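Local coordinates for minor structural protein 5 (Lactococcus phage Tuc2009, PDB 5E7T) that probably forms part of the baseplate at the phage tail tip, the assembly that attaches the virus to its lactococcal host, at residues G83-F94 with N136-I147. Numbering follows the deposited sequence.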
# COMPACT_ATOMS: atom_id res chain seq x y z
N GLY B 83 -31.74 -37.93 33.86
CA GLY B 83 -32.44 -37.78 35.13
C GLY B 83 -33.10 -36.43 35.33
O GLY B 83 -33.96 -36.30 36.20
N ASP B 84 -32.73 -35.41 34.55
CA ASP B 84 -33.32 -34.09 34.64
C ASP B 84 -34.72 -34.17 34.05
O ASP B 84 -34.98 -35.05 33.22
CB ASP B 84 -32.48 -33.08 33.85
CG ASP B 84 -31.34 -32.45 34.62
OD1 ASP B 84 -31.05 -32.93 35.75
OD2 ASP B 84 -30.74 -31.47 34.11
N LYS B 85 -35.64 -33.29 34.48
CA LYS B 85 -36.98 -33.32 33.91
C LYS B 85 -37.15 -32.13 33.01
O LYS B 85 -36.53 -31.08 33.24
CB LYS B 85 -38.09 -33.33 34.97
CG LYS B 85 -37.76 -34.10 36.22
CD LYS B 85 -38.59 -35.33 36.39
CE LYS B 85 -37.92 -36.32 37.30
NZ LYS B 85 -38.87 -37.38 37.75
N TYR B 86 -37.94 -32.29 31.95
CA TYR B 86 -38.29 -31.25 30.99
C TYR B 86 -39.79 -31.37 30.80
O TYR B 86 -40.29 -32.49 30.83
CB TYR B 86 -37.55 -31.43 29.67
CG TYR B 86 -36.10 -31.02 29.76
CD1 TYR B 86 -35.16 -31.85 30.38
CD2 TYR B 86 -35.65 -29.83 29.20
CE1 TYR B 86 -33.82 -31.48 30.48
CE2 TYR B 86 -34.31 -29.45 29.29
CZ TYR B 86 -33.40 -30.28 29.93
OH TYR B 86 -32.08 -29.92 30.02
N THR B 87 -40.50 -30.25 30.68
CA THR B 87 -41.95 -30.27 30.52
C THR B 87 -42.35 -29.69 29.17
O THR B 87 -41.92 -28.58 28.81
CB THR B 87 -42.65 -29.61 31.73
OG1 THR B 87 -42.27 -30.28 32.93
CG2 THR B 87 -44.16 -29.64 31.62
N MET B 88 -43.19 -30.43 28.44
CA MET B 88 -43.72 -30.01 27.15
C MET B 88 -45.16 -29.61 27.33
O MET B 88 -45.87 -30.27 28.07
CB MET B 88 -43.58 -31.12 26.12
CG MET B 88 -42.17 -31.37 25.71
SD MET B 88 -42.14 -32.61 24.41
CE MET B 88 -42.34 -31.53 22.94
N SER B 89 -45.57 -28.50 26.70
CA SER B 89 -46.93 -27.91 26.75
C SER B 89 -47.26 -27.43 25.33
O SER B 89 -46.38 -26.92 24.65
CB SER B 89 -47.00 -26.74 27.74
OG SER B 89 -45.73 -26.36 28.25
N VAL B 90 -48.51 -27.64 24.86
CA VAL B 90 -48.92 -27.26 23.50
C VAL B 90 -50.44 -27.18 23.40
O VAL B 90 -51.13 -27.94 24.09
CB VAL B 90 -48.31 -28.23 22.44
CG1 VAL B 90 -48.82 -29.66 22.60
CG2 VAL B 90 -48.52 -27.73 21.02
N ASP B 91 -50.94 -26.24 22.57
CA ASP B 91 -52.35 -26.06 22.20
C ASP B 91 -52.52 -26.74 20.85
O ASP B 91 -51.73 -26.53 19.94
CB ASP B 91 -52.74 -24.59 22.09
CG ASP B 91 -52.81 -23.85 23.41
OD1 ASP B 91 -52.57 -24.49 24.47
OD2 ASP B 91 -53.04 -22.63 23.38
N VAL B 92 -53.53 -27.59 20.73
CA VAL B 92 -53.75 -28.40 19.55
C VAL B 92 -55.23 -28.38 19.11
O VAL B 92 -56.13 -28.37 19.96
CB VAL B 92 -53.18 -29.79 19.90
CG1 VAL B 92 -54.17 -30.93 19.75
CG2 VAL B 92 -51.90 -30.05 19.14
N MET B 93 -55.48 -28.32 17.80
CA MET B 93 -56.84 -28.28 17.27
C MET B 93 -56.99 -29.13 16.04
O MET B 93 -56.20 -29.00 15.12
CB MET B 93 -57.28 -26.85 16.99
CG MET B 93 -58.52 -26.73 16.16
SD MET B 93 -59.26 -25.14 16.46
CE MET B 93 -60.14 -25.01 15.05
N PHE B 94 -58.03 -29.97 16.02
CA PHE B 94 -58.27 -30.82 14.88
C PHE B 94 -59.43 -30.25 14.14
O PHE B 94 -60.54 -30.20 14.69
CB PHE B 94 -58.52 -32.27 15.31
CG PHE B 94 -57.32 -32.94 15.93
CD1 PHE B 94 -56.98 -32.72 17.27
CD2 PHE B 94 -56.52 -33.80 15.18
CE1 PHE B 94 -55.89 -33.36 17.84
CE2 PHE B 94 -55.41 -34.41 15.76
CZ PHE B 94 -55.11 -34.20 17.08
N ASN B 136 -62.46 -28.90 16.22
CA ASN B 136 -62.48 -27.44 16.22
C ASN B 136 -62.43 -26.82 17.62
O ASN B 136 -62.98 -25.75 17.83
CB ASN B 136 -63.66 -26.92 15.41
CG ASN B 136 -63.54 -27.28 13.96
OD1 ASN B 136 -62.67 -26.76 13.26
ND2 ASN B 136 -64.36 -28.21 13.51
N GLN B 137 -61.72 -27.47 18.54
CA GLN B 137 -61.54 -27.00 19.90
C GLN B 137 -60.06 -27.02 20.24
O GLN B 137 -59.36 -27.96 19.86
CB GLN B 137 -62.37 -27.87 20.85
CG GLN B 137 -61.92 -27.89 22.32
CD GLN B 137 -62.41 -26.73 23.13
OE1 GLN B 137 -63.57 -26.35 23.07
NE2 GLN B 137 -61.56 -26.20 23.98
N TRP B 138 -59.58 -25.97 20.96
CA TRP B 138 -58.19 -25.94 21.41
C TRP B 138 -58.02 -26.81 22.62
O TRP B 138 -58.65 -26.57 23.66
CB TRP B 138 -57.70 -24.53 21.71
CG TRP B 138 -57.47 -23.70 20.49
CD1 TRP B 138 -58.23 -22.66 20.06
CD2 TRP B 138 -56.45 -23.89 19.51
NE1 TRP B 138 -57.75 -22.19 18.87
CE2 TRP B 138 -56.66 -22.93 18.50
CE3 TRP B 138 -55.40 -24.81 19.35
CZ2 TRP B 138 -55.82 -22.82 17.39
CZ3 TRP B 138 -54.58 -24.71 18.24
CH2 TRP B 138 -54.80 -23.72 17.28
N ILE B 139 -57.18 -27.82 22.49
CA ILE B 139 -56.87 -28.71 23.59
C ILE B 139 -55.45 -28.36 24.05
O ILE B 139 -54.51 -28.36 23.23
CB ILE B 139 -56.99 -30.20 23.17
CG1 ILE B 139 -58.32 -30.53 22.48
CG2 ILE B 139 -56.73 -31.13 24.35
CD1 ILE B 139 -58.27 -31.77 21.54
N ARG B 140 -55.27 -28.07 25.36
CA ARG B 140 -53.96 -27.85 25.96
C ARG B 140 -53.47 -29.21 26.46
O ARG B 140 -54.17 -29.87 27.23
CB ARG B 140 -54.05 -26.91 27.16
CG ARG B 140 -52.73 -26.78 27.89
CD ARG B 140 -52.54 -25.46 28.59
NE ARG B 140 -51.99 -25.70 29.92
CZ ARG B 140 -50.74 -25.42 30.29
NH1 ARG B 140 -49.91 -24.82 29.44
NH2 ARG B 140 -50.32 -25.70 31.52
N ILE B 141 -52.28 -29.65 26.01
CA ILE B 141 -51.72 -30.95 26.40
C ILE B 141 -50.36 -30.74 27.04
O ILE B 141 -49.54 -30.03 26.46
CB ILE B 141 -51.70 -31.93 25.19
CG1 ILE B 141 -53.07 -32.00 24.51
CG2 ILE B 141 -51.25 -33.32 25.63
CD1 ILE B 141 -53.05 -32.39 23.14
N THR B 142 -50.13 -31.29 28.23
CA THR B 142 -48.86 -31.17 28.98
C THR B 142 -48.30 -32.54 29.37
O THR B 142 -49.07 -33.48 29.57
CB THR B 142 -49.01 -30.22 30.20
OG1 THR B 142 -49.61 -30.90 31.30
CG2 THR B 142 -49.77 -28.95 29.88
N GLN B 143 -46.97 -32.65 29.47
CA GLN B 143 -46.27 -33.89 29.84
C GLN B 143 -44.84 -33.59 30.30
O GLN B 143 -44.10 -32.90 29.61
CB GLN B 143 -46.25 -34.86 28.65
CG GLN B 143 -45.49 -36.17 28.86
CD GLN B 143 -46.21 -37.15 29.72
OE1 GLN B 143 -47.25 -37.72 29.34
NE2 GLN B 143 -45.61 -37.45 30.86
N THR B 144 -44.47 -34.13 31.49
CA THR B 144 -43.11 -33.99 32.00
C THR B 144 -42.39 -35.26 31.62
O THR B 144 -42.96 -36.35 31.74
CB THR B 144 -43.09 -33.71 33.50
OG1 THR B 144 -43.88 -32.56 33.80
CG2 THR B 144 -41.68 -33.49 34.01
N SER B 145 -41.16 -35.13 31.11
CA SER B 145 -40.32 -36.23 30.67
C SER B 145 -39.00 -36.28 31.44
O SER B 145 -38.43 -35.23 31.72
CB SER B 145 -40.04 -36.09 29.18
OG SER B 145 -41.24 -36.23 28.43
N THR B 146 -38.52 -37.49 31.80
CA THR B 146 -37.23 -37.67 32.46
C THR B 146 -36.17 -38.11 31.41
O THR B 146 -36.36 -39.11 30.69
CB THR B 146 -37.33 -38.64 33.63
OG1 THR B 146 -38.35 -38.19 34.51
CG2 THR B 146 -36.04 -38.75 34.39
N ILE B 147 -35.09 -37.33 31.32
CA ILE B 147 -34.00 -37.56 30.38
C ILE B 147 -33.40 -38.95 30.61
O ILE B 147 -32.98 -39.25 31.73
CB ILE B 147 -32.96 -36.41 30.40
CG1 ILE B 147 -33.61 -35.05 30.09
CG2 ILE B 147 -31.79 -36.70 29.46
CD1 ILE B 147 -34.35 -34.95 28.75
O HOH W 1 -59.76 -30.06 18.28
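Asn136 N donates to Phe94 O at 2.8 Å, while a water bonded to Phe94 N and Gln137 O links the two segments. Met93 CB sits 3.7 Å from the centroid of the six-membered ring of Trp138, 16° off its normal, a CH-pi contact. With Met93 CG anti to the backbone N (chi1 166°) and the chain extended beyond, Met93 SD lies 4.2 Å from the Trp138 five-membered centroid, 18° off the normal, a Met-aromatic contact.

From Ile139 to Ser145 the ladder is antiparallel, paired bonds joining Val92-Ile139, Val90-Ile141, Met88-Gln143 and Tyr86-Ser145. The aliphatic root of Arg140 meets Asp91, Arg140 CB lying 3.9 Å from Asp91 OD1; the carboxylate's salt bridge goes to Arg178. Ile141 CD1, on the other face, reaches Val92 CG1 at 3.9 Å. Thr144 OG1, on the Arg140 face, lies 2.9 Å from Thr87 OG1, whose hydrogen bond goes to Gly185 O. Ile147 CG1 and CD1 press on Tyr86 CD1, and Ile147 N bonds Asp84 O at 3.0 Å.

Within its sheet, strand 85-98 is flanked by 139-146 and 171-184. Ile141 and Met88 pack on Ile125 in the second sheet, whereas the outer edge of 139-146 pairs antiparallel with a strand of another protein's chain.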